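Local coordinates for MarR family transcriptional regulator (Peptoclostridium difficile, PDB 5ERI), which probably binds DNA as a dimeric winged helix-turn-helix transcription factor of the MarR family and so regulates transcription, at residues R63-P68 / E121-I126; I46-L51 / G56-L61; V99-D104 / R109-T114. All blocks are in the same frame, centred on the assembly; numbering follows the deposited sequence.

Contact 1: residues R63-P68 / E121-I126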
loop_
_atom_site.group_PDB
_atom_site.type_symbol
_atom_site.label_atom_id
_atom_site.label_comp_id
_atom_site.label_asym_id
_atom_site.label_seq_id
_atom_site.Cartn_x
_atom_site.Cartn_y
_atom_site.Cartn_z
ATOM N N ARG A 63 11.670 10.292 4.250
ATOM C CA ARG A 63 12.490 9.656 5.271
ATOM C C ARG A 63 13.950 10.061 5.226
ATOM O O ARG A 63 14.631 10.171 6.279
ATOM C CB ARG A 63 12.412 8.157 5.202
ATOM C CG ARG A 63 11.037 7.592 5.355
ATOM C CD ARG A 63 10.218 8.224 6.483
ATOM N NE ARG A 63 8.818 8.096 6.141
ATOM C CZ ARG A 63 8.014 7.198 6.624
ATOM N NH1 ARG A 63 8.442 6.361 7.565
ATOM N NH2 ARG A 63 6.752 7.161 6.184
ATOM N N ILE A 64 14.448 10.281 4.013
ATOM C CA ILE A 64 15.798 10.771 3.838
ATOM C C ILE A 64 15.913 12.195 4.385
ATOM O O ILE A 64 16.798 12.492 5.168
ATOM C CB ILE A 64 16.237 10.641 2.387
ATOM C CG1 ILE A 64 16.489 9.171 2.084
ATOM C CG2 ILE A 64 17.511 11.392 2.142
ATOM C CD1 ILE A 64 16.538 8.844 0.605
ATOM N N CYS A 65 14.999 13.077 4.016
ATOM C CA CYS A 65 15.035 14.429 4.595
ATOM C C CYS A 65 14.904 14.469 6.113
ATOM O O CYS A 65 15.538 15.298 6.775
ATOM C CB CYS A 65 13.941 15.276 4.027
ATOM S SG CYS A 65 14.072 15.560 2.246
ATOM N N GLU A 66 14.066 13.596 6.671
ATOM C CA GLU A 66 13.866 13.584 8.110
ATOM C C GLU A 66 15.012 12.941 8.853
ATOM O O GLU A 66 15.179 13.227 10.057
ATOM C CB GLU A 66 12.554 12.839 8.462
ATOM C CG GLU A 66 11.325 13.670 8.086
ATOM C CD GLU A 66 10.092 12.838 7.829
ATOM O OE1 GLU A 66 10.129 11.601 8.106
ATOM O OE2 GLU A 66 9.107 13.479 7.419
ATOM N N ASN A 67 15.763 12.061 8.170
ATOM C CA ASN A 67 16.899 11.357 8.809
ATOM C C ASN A 67 18.214 11.411 7.968
ATOM O O ASN A 67 18.723 10.369 7.477
ATOM C CB ASN A 67 16.553 9.897 9.071
ATOM C CG ASN A 67 15.255 9.705 9.846
ATOM O OD1 ASN A 67 15.291 9.620 11.089
ATOM N ND2 ASN A 67 14.087 9.613 9.113
ATOM N N PRO A 68 18.769 12.606 7.771
ATOM C CA PRO A 68 19.889 12.709 6.843
ATOM C C PRO A 68 20.995 11.827 7.289
ATOM O O PRO A 68 21.240 11.717 8.471
ATOM C CB PRO A 68 20.302 14.170 6.950
ATOM C CG PRO A 68 19.018 14.865 7.265
ATOM C CD PRO A 68 18.284 13.917 8.193
ATOM N N GLU A 121 13.174 22.048 -0.510
ATOM C CA GLU A 121 11.931 22.817 -0.769
ATOM C C GLU A 121 10.719 21.895 -0.931
ATOM O O GLU A 121 9.621 22.168 -0.434
ATOM C CB GLU A 121 12.097 23.671 -2.026
ATOM C CG GLU A 121 11.366 25.012 -1.984
ATOM C CD GLU A 121 11.979 25.995 -2.960
ATOM O OE1 GLU A 121 12.763 26.885 -2.540
ATOM O OE2 GLU A 121 11.709 25.835 -4.164
ATOM N N VAL A 122 10.932 20.779 -1.623
ATOM C CA VAL A 122 9.858 19.853 -1.921
ATOM C C VAL A 122 9.366 19.223 -0.611
ATOM O O VAL A 122 8.175 18.922 -0.457
ATOM C CB VAL A 122 10.294 18.811 -2.991
ATOM C CG1 VAL A 122 9.274 17.699 -3.145
ATOM C CG2 VAL A 122 10.487 19.505 -4.336
ATOM N N TYR A 123 10.267 19.064 0.347
ATOM C CA TYR A 123 9.927 18.365 1.579
ATOM C C TYR A 123 8.732 19.026 2.250
ATOM O O TYR A 123 7.833 18.332 2.745
ATOM C CB TYR A 123 11.107 18.296 2.541
ATOM C CG TYR A 123 10.708 17.709 3.856
ATOM C CD1 TYR A 123 10.529 16.361 3.981
ATOM C CD2 TYR A 123 10.474 18.489 4.962
ATOM C CE1 TYR A 123 10.138 15.784 5.166
ATOM C CE2 TYR A 123 10.063 17.913 6.166
ATOM C CZ TYR A 123 9.897 16.560 6.251
ATOM O OH TYR A 123 9.497 15.929 7.421
ATOM N N GLU A 124 8.701 20.358 2.233
ATOM C CA GLU A 124 7.660 21.094 2.942
ATOM C C GLU A 124 6.388 20.914 2.178
ATOM O O GLU A 124 5.336 20.708 2.780
ATOM C CB GLU A 124 7.992 22.602 3.078
ATOM C CG GLU A 124 9.232 22.958 3.925
ATOM C CD GLU A 124 9.312 22.262 5.300
ATOM O OE1 GLU A 124 10.429 22.245 5.883
ATOM O OE2 GLU A 124 8.288 21.727 5.808
ATOM N N LEU A 125 6.499 20.996 0.860
ATOM C CA LEU A 125 5.380 20.696 -0.019
ATOM C C LEU A 125 4.765 19.291 0.283
ATOM O O LEU A 125 3.538 19.112 0.375
ATOM C CB LEU A 125 5.854 20.790 -1.482
ATOM C CG LEU A 125 4.765 20.757 -2.593
ATOM C CD1 LEU A 125 3.385 21.306 -2.152
ATOM C CD2 LEU A 125 5.254 21.487 -3.865
ATOM N N ILE A 126 5.631 18.289 0.453
ATOM C CA ILE A 126 5.147 16.936 0.622
ATOM C C ILE A 126 4.391 16.862 1.933
ATOM O O ILE A 126 3.356 16.233 2.050
ATOM C CB ILE A 126 6.302 15.909 0.591
ATOM C CG1 ILE A 126 6.865 15.765 -0.820
ATOM C CG2 ILE A 126 5.771 14.559 1.032
ATOM C CD1 ILE A 126 8.193 15.016 -0.889
#

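Contact 2: residues I46-L51 / G56-L61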
loop_
_atom_site.group_PDB
_atom_site.type_symbol
_atom_site.label_atom_id
_atom_site.label_comp_id
_atom_site.label_asym_id
_atom_site.label_seq_id
_atom_site.Cartn_x
_atom_site.Cartn_y
_atom_site.Cartn_z
ATOM N N ILE A 46 -1.131 11.385 -8.587
ATOM C CA ILE A 46 -1.617 12.571 -9.360
ATOM C C ILE A 46 -0.854 13.830 -8.942
ATOM O O ILE A 46 -0.359 14.608 -9.761
ATOM C CB ILE A 46 -3.164 12.815 -9.208
ATOM C CG1 ILE A 46 -4.013 11.540 -9.491
ATOM C CG2 ILE A 46 -3.656 13.976 -10.080
ATOM C CD1 ILE A 46 -3.747 10.836 -10.786
ATOM N N LYS A 47 -0.749 14.033 -7.647
ATOM C CA LYS A 47 -0.113 15.251 -7.122
ATOM C C LYS A 47 1.384 15.277 -7.440
ATOM O O LYS A 47 1.946 16.312 -7.721
ATOM C CB LYS A 47 -0.349 15.347 -5.621
ATOM C CG LYS A 47 -1.834 15.288 -5.245
ATOM C CD LYS A 47 -2.134 15.752 -3.817
ATOM C CE LYS A 47 -1.929 14.683 -2.729
ATOM N NZ LYS A 47 -2.332 15.141 -1.344
ATOM N N TYR A 48 2.021 14.122 -7.486
ATOM C CA TYR A 48 3.472 14.104 -7.533
ATOM C C TYR A 48 3.993 13.740 -8.887
ATOM O O TYR A 48 5.219 13.534 -9.019
ATOM C CB TYR A 48 4.021 13.122 -6.512
ATOM C CG TYR A 48 3.808 13.527 -5.093
ATOM C CD1 TYR A 48 4.249 14.764 -4.646
ATOM C CD2 TYR A 48 3.182 12.656 -4.175
ATOM C CE1 TYR A 48 4.045 15.148 -3.338
ATOM C CE2 TYR A 48 2.962 13.032 -2.867
ATOM C CZ TYR A 48 3.401 14.269 -2.440
ATOM O OH TYR A 48 3.191 14.606 -1.104
ATOM N N LYS A 49 3.116 13.669 -9.899
ATOM C CA LYS A 49 3.556 13.339 -11.284
ATOM C C LYS A 49 4.482 14.417 -11.852
ATOM O O LYS A 49 5.504 14.093 -12.497
ATOM C CB LYS A 49 2.365 13.157 -12.261
ATOM C CG LYS A 49 2.758 13.088 -13.760
ATOM C CD LYS A 49 1.558 12.810 -14.660
ATOM C CE LYS A 49 1.761 13.358 -16.075
ATOM N NZ LYS A 49 1.031 14.646 -16.314
ATOM N N GLU A 50 4.093 15.684 -11.630
ATOM C CA GLU A 50 4.863 16.816 -12.114
ATOM C C GLU A 50 6.237 16.873 -11.460
ATOM O O GLU A 50 7.215 17.037 -12.172
ATOM C CB GLU A 50 4.090 18.154 -12.028
ATOM C CG GLU A 50 3.821 18.786 -13.410
ATOM C CD GLU A 50 2.948 17.939 -14.354
ATOM O OE1 GLU A 50 1.779 18.340 -14.571
ATOM O OE2 GLU A 50 3.415 16.901 -14.912
ATOM N N LEU A 51 6.313 16.682 -10.142
ATOM C CA LEU A 51 7.599 16.525 -9.477
ATOM C C LEU A 51 8.374 15.230 -9.714
ATOM O O LEU A 51 9.457 15.079 -9.179
ATOM C CB LEU A 51 7.424 16.692 -7.988
ATOM C CG LEU A 51 6.974 18.093 -7.616
ATOM C CD1 LEU A 51 6.450 18.109 -6.191
ATOM C CD2 LEU A 51 8.150 19.055 -7.787
ATOM N N GLY A 56 5.506 5.950 -4.794
ATOM C CA GLY A 56 6.274 5.810 -3.571
ATOM C C GLY A 56 7.581 6.566 -3.456
ATOM O O GLY A 56 8.129 6.645 -2.409
ATOM N N GLN A 57 8.074 7.147 -4.520
ATOM C CA GLN A 57 9.263 7.964 -4.424
ATOM C C GLN A 57 9.201 9.011 -3.276
ATOM O O GLN A 57 10.201 9.198 -2.539
ATOM C CB GLN A 57 9.496 8.689 -5.716
ATOM C CG GLN A 57 9.765 7.772 -6.872
ATOM C CD GLN A 57 11.132 7.157 -6.770
ATOM O OE1 GLN A 57 12.138 7.799 -7.075
ATOM N NE2 GLN A 57 11.186 5.900 -6.352
ATOM N N PHE A 58 8.077 9.707 -3.119
ATOM C CA PHE A 58 7.978 10.770 -2.110
ATOM C C PHE A 58 8.142 10.179 -0.736
ATOM O O PHE A 58 8.661 10.790 0.151
ATOM C CB PHE A 58 6.649 11.481 -2.218
ATOM C CG PHE A 58 5.469 10.607 -1.864
ATOM C CD1 PHE A 58 4.883 9.823 -2.813
ATOM C CD2 PHE A 58 4.936 10.600 -0.570
ATOM C CE1 PHE A 58 3.828 9.018 -2.501
ATOM C CE2 PHE A 58 3.848 9.797 -0.242
ATOM C CZ PHE A 58 3.297 9.003 -1.219
ATOM N N THR A 59 7.789 8.923 -0.570
ATOM C CA THR A 59 7.927 8.263 0.726
ATOM C C THR A 59 9.412 8.103 1.131
ATOM O O THR A 59 9.803 8.410 2.235
ATOM C CB THR A 59 7.219 6.933 0.661
ATOM O OG1 THR A 59 5.830 7.209 0.484
ATOM C CG2 THR A 59 7.395 6.151 1.930
ATOM N N PHE A 60 10.212 7.594 0.222
ATOM C CA PHE A 60 11.635 7.471 0.442
ATOM C C PHE A 60 12.289 8.814 0.675
ATOM O O PHE A 60 13.137 8.979 1.583
ATOM C CB PHE A 60 12.313 6.724 -0.752
ATOM C CG PHE A 60 11.897 5.252 -0.887
ATOM C CD1 PHE A 60 12.563 4.253 -0.181
ATOM C CD2 PHE A 60 10.884 4.880 -1.726
ATOM C CE1 PHE A 60 12.181 2.917 -0.256
ATOM C CE2 PHE A 60 10.511 3.523 -1.855
ATOM C CZ PHE A 60 11.114 2.541 -1.090
ATOM N N LEU A 61 11.904 9.785 -0.135
ATOM C CA LEU A 61 12.449 11.122 0.027
ATOM C C LEU A 61 12.193 11.733 1.412
ATOM O O LEU A 61 13.121 12.246 2.058
ATOM C CB LEU A 61 11.936 12.012 -1.066
ATOM C CG LEU A 61 12.525 13.418 -1.134
ATOM C CD1 LEU A 61 14.029 13.283 -1.051
ATOM C CD2 LEU A 61 12.096 14.085 -2.438
#

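Contact 3: residues V99-D104 / R109-T114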
loop_
_atom_site.group_PDB
_atom_site.type_symbol
_atom_site.label_atom_id
_atom_site.label_comp_id
_atom_site.label_asym_id
_atom_site.label_seq_id
_atom_site.Cartn_x
_atom_site.Cartn_y
_atom_site.Cartn_z
ATOM N N VAL A 99 18.537 13.226 -4.169
ATOM C CA VAL A 99 19.301 12.554 -3.149
ATOM C C VAL A 99 20.739 12.396 -3.588
ATOM O O VAL A 99 21.003 12.181 -4.749
ATOM C CB VAL A 99 18.718 11.140 -2.926
ATOM C CG1 VAL A 99 19.636 10.253 -2.120
ATOM C CG2 VAL A 99 17.386 11.263 -2.204
ATOM N N ASP A 100 21.659 12.469 -2.629
ATOM C CA ASP A 100 23.065 12.109 -2.848
ATOM C C ASP A 100 23.338 10.902 -1.991
ATOM O O ASP A 100 22.786 10.792 -0.923
ATOM C CB ASP A 100 24.003 13.248 -2.419
ATOM C CG ASP A 100 23.923 14.464 -3.340
ATOM O OD1 ASP A 100 23.792 14.283 -4.598
ATOM O OD2 ASP A 100 23.994 15.592 -2.791
ATOM N N LYS A 101 24.122 9.959 -2.492
ATOM C CA LYS A 101 24.614 8.834 -1.689
ATOM C C LYS A 101 26.133 8.879 -1.668
ATOM O O LYS A 101 26.766 9.212 -2.676
ATOM C CB LYS A 101 24.155 7.468 -2.183
ATOM C CG LYS A 101 24.774 6.934 -3.455
ATOM C CD LYS A 101 24.254 5.509 -3.734
ATOM C CE LYS A 101 24.840 4.886 -5.016
ATOM N NZ LYS A 101 24.516 5.543 -6.335
ATOM N N LYS A 102 26.688 8.554 -0.508
ATOM C CA LYS A 102 28.122 8.486 -0.298
ATOM C C LYS A 102 28.456 7.183 0.420
ATOM O O LYS A 102 27.764 6.713 1.319
ATOM C CB LYS A 102 28.599 9.729 0.453
ATOM C CG LYS A 102 28.330 11.015 -0.346
ATOM C CD LYS A 102 29.150 12.213 0.146
ATOM C CE LYS A 102 28.797 13.510 -0.596
ATOM N NZ LYS A 102 29.616 14.672 -0.114
ATOM N N GLN A 103 29.511 6.541 -0.002
ATOM C CA GLN A 103 29.931 5.297 0.623
ATOM C C GLN A 103 30.199 5.585 2.108
ATOM O O GLN A 103 30.649 6.664 2.453
ATOM C CB GLN A 103 31.207 4.843 -0.066
ATOM C CG GLN A 103 31.601 3.411 0.228
ATOM C CD GLN A 103 32.922 3.027 -0.436
ATOM O OE1 GLN A 103 33.089 1.890 -0.866
ATOM N NE2 GLN A 103 33.863 3.979 -0.528
ATOM N N ASP A 104 29.869 4.651 2.974
ATOM C CA ASP A 104 30.103 4.819 4.389
ATOM C C ASP A 104 31.574 4.585 4.727
ATOM O O ASP A 104 32.164 3.620 4.228
ATOM C CB ASP A 104 29.264 3.799 5.218
ATOM C CG ASP A 104 29.279 4.111 6.749
ATOM O OD1 ASP A 104 28.880 5.230 7.113
ATOM O OD2 ASP A 104 29.681 3.274 7.585
ATOM N N ARG A 109 30.741 -1.351 1.913
ATOM C CA ARG A 109 29.532 -1.424 1.097
ATOM C C ARG A 109 28.194 -1.037 1.783
ATOM O O ARG A 109 27.205 -1.726 1.627
ATOM C CB ARG A 109 29.469 -2.713 0.254
ATOM C CG ARG A 109 29.854 -2.469 -1.227
ATOM C CD ARG A 109 29.085 -1.328 -1.963
ATOM N NE ARG A 109 27.649 -1.604 -2.135
ATOM C CZ ARG A 109 27.082 -2.262 -3.156
ATOM N NH1 ARG A 109 27.788 -2.725 -4.178
ATOM N NH2 ARG A 109 25.772 -2.454 -3.159
ATOM N N GLY A 110 28.208 0.089 2.517
ATOM C CA GLY A 110 27.017 0.841 2.945
ATOM C C GLY A 110 27.051 2.156 2.221
ATOM O O GLY A 110 28.076 2.574 1.697
ATOM N N TYR A 111 25.921 2.820 2.134
ATOM C CA TYR A 111 25.895 4.169 1.606
ATOM C C TYR A 111 25.120 4.985 2.587
ATOM O O TYR A 111 24.159 4.497 3.138
ATOM C CB TYR A 111 25.150 4.233 0.246
ATOM C CG TYR A 111 25.890 3.682 -0.947
ATOM C CD1 TYR A 111 26.822 4.473 -1.604
ATOM C CD2 TYR A 111 25.668 2.368 -1.427
ATOM C CE1 TYR A 111 27.529 3.997 -2.698
ATOM C CE2 TYR A 111 26.364 1.879 -2.542
ATOM C CZ TYR A 111 27.298 2.698 -3.174
ATOM O OH TYR A 111 28.021 2.283 -4.288
ATOM N N ASN A 112 25.487 6.244 2.755
ATOM C CA ASN A 112 24.699 7.148 3.487
ATOM C C ASN A 112 23.940 7.969 2.520
ATOM O O ASN A 112 24.515 8.537 1.595
ATOM C CB ASN A 112 25.578 8.039 4.381
ATOM C CG ASN A 112 26.563 7.217 5.189
ATOM O OD1 ASN A 112 26.204 6.164 5.711
ATOM N ND2 ASN A 112 27.837 7.612 5.172
ATOM N N LEU A 113 22.643 8.097 2.781
ATOM C CA LEU A 113 21.778 8.942 1.953
ATOM C C LEU A 113 21.563 10.264 2.587
ATOM O O LEU A 113 21.229 10.336 3.756
ATOM C CB LEU A 113 20.394 8.258 1.698
ATOM C CG LEU A 113 20.520 6.767 1.322
ATOM C CD1 LEU A 113 19.239 6.013 1.564
ATOM C CD2 LEU A 113 21.010 6.643 -0.107
ATOM N N THR A 114 21.578 11.283 1.755
ATOM C CA THR A 114 21.447 12.637 2.145
ATOM C C THR A 114 20.574 13.368 1.149
ATOM O O THR A 114 20.616 13.064 -0.041
ATOM C CB THR A 114 22.886 13.206 2.163
ATOM O OG1 THR A 114 23.182 13.587 3.501
ATOM C CG2 THR A 114 23.107 14.376 1.213
#

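Contact 1: residues R63-P68 / E121-I126
Tyr123 reaches from helix 117-138 to the last turn of helix 57-66, where Cys65 and Glu66 receive it; this helix-to-helix contact lies within the winged helix-turn-helix fold of the MarR family. The two backbones stay well apart, with Cys65 CA and Tyr123 CA 7.1 Å from each other, and side chains alone bridge them. With chi1 at 174°, the Tyr123 ring continues the direction its CB already takes toward helix 57-66.

The polar part is one hydrogen bond. Tyr123 OH donates to Glu66 OE2 at 2.5 Å, a very short separation that at 2.3 Å resolution should not be read as evidence of unusual strength. The carboxylate oxygen lies at the ring edge, near the ring plane, while the carboxylate itself is turned 87° from that plane. Beyond CG the Glu66 chain is extended, which carries its end nearer to the tyrosine than its CB direction would suggest. The other oxygen, Glu66 OE1, forms a salt bridge with Arg31 of the second subunit, so one carboxylate ties the tyrosine to the dimer interface; the arginine would be expected to favour the charged form.

The apolar part belongs to Cys65. Its CB packs 3.6 Å from Tyr123 CD1, approaching the ring obliquely, and its SG lies 5.0 Å from the ring centroid, 53° off the normal, a sulfur-aromatic contact of oblique geometry. On the same chain, Thr62 also packs against Tyr123, and Pro115 against Cys65.

Within segment 63-68, the helix end is closed by Asn67, the first residue to leave helical geometry, through its backbone N-H and its side-chain amide. Arg63 O accepts from both, with Asn67 ND2 at 2.9 Å in the carbonyl plane, on a lone pair.

Contact 2: residues I46-L51 / G56-L61
Tyr48 and Phe58 meet ring against ring in an offset stack, the centroids 4.7 Å apart and the planes inclined by 25°. The CD2-CE2 side of the tyrosine ring overlaps the phenylalanine: CD2 of Tyr48 lies 3.6 Å from Phe58 CD1, and CE2 of Tyr48 comes equally close to Phe58 CG, sitting over the rim of one phenylalanine face. The opposite face of that ring carries Thr59 OG1, 3.3 Å above the plane. A CH-pi contact completes the pair, with Phe58 CB 4.2 Å from the Tyr48 centroid and only 15° off its normal.

Phe58 CG sits between its backbone N and carbonyl carbon (chi1 66°), which turns one ring face against the CD2-CE2 side of the tyrosine. Its backbone belongs to the first turn of helix 57-66, which follows Gly56 at the N-cap position; Gly56 O accepts from Thr59 N at 2.9 Å. Tyr48 directly follows helix 29-47, so in the MarR fold the stack joins the end of that N-terminal helix to the start of helix 57-66, with helix 117-138 alongside.

Farther out, Ile126 packs on both rings, and Leu53 of the intervening loop on Tyr48. Lys47 forms a salt bridge with Glu129 of helix 117-138. Dispersion and CH-pi attraction alone act between the segments, which implies that ring overlap rather than polar pairing holds the residue just after helix 29-47 against the first turn of helix 57-66.

Contact 3: residues V99-D104 / R109-T114
Val99 opens the pairing of two antiparallel strands: its CA lies 3.4 Å from Thr114 O in a CA-H...O contact, and its CG1 is near Leu113 CD2. Asp100 and Thr114 form a hydrogen-bonded pair, with Asp100 N giving a nearly straight bond to Thr114 O (168° at the hydrogen) and Thr114 N returning one to Asp100 O; on the face shared with Lys102 and Asn112, Asp100 CB meets Thr114 CG2.

Lys101, in a non-hydrogen-bonded pair with Leu113, lies with it on the opposite face. Its aliphatic chain makes a CH-pi contact over the Tyr111 ring, CD 3.7 Å from the centroid and 19° off the normal; the chain then bends at chi4, and NZ ends 5.3 Å from the same centroid, at most a weak cation-pi attraction.

Lys102 resumes the hydrogen-bonded pairing, its O taking Asn112 N at 2.7 Å and its N donating to Asn112 O. Gln103 and Tyr111 form a non-hydrogen-bonded pair whose side chains diverge; Gln103 OE1 hydrogen-bonds to Lys108 NZ. Asp104 N reaches Gly110 O at 3.0 Å from above the carbonyl plane, while Asp104 OD2 accepts from Asp107 N. This twisted beta hairpin, strands at 155°, is the wing of the winged helix-turn-helix fold.

All three contacts fall within the MarR-type domain, and helix 57-66 connects them. It supplies the second segment of contact 2 near its start and the first segment of contact 1 at its end, their centres about 11 Å apart. Along the chain, contact 2 closes first, and the hairpin of contact 3 then falls between the two segments of contact 1, its centre about 16 Å from that of contact 1 and 21 Å from that of contact 2. Ile64 and Leu61 pack on Val99, joining helix and wing. Contacts 1 and 2 touch the second subunit, whereas contact 3 does not, which is consistent with a wing kept available for DNA.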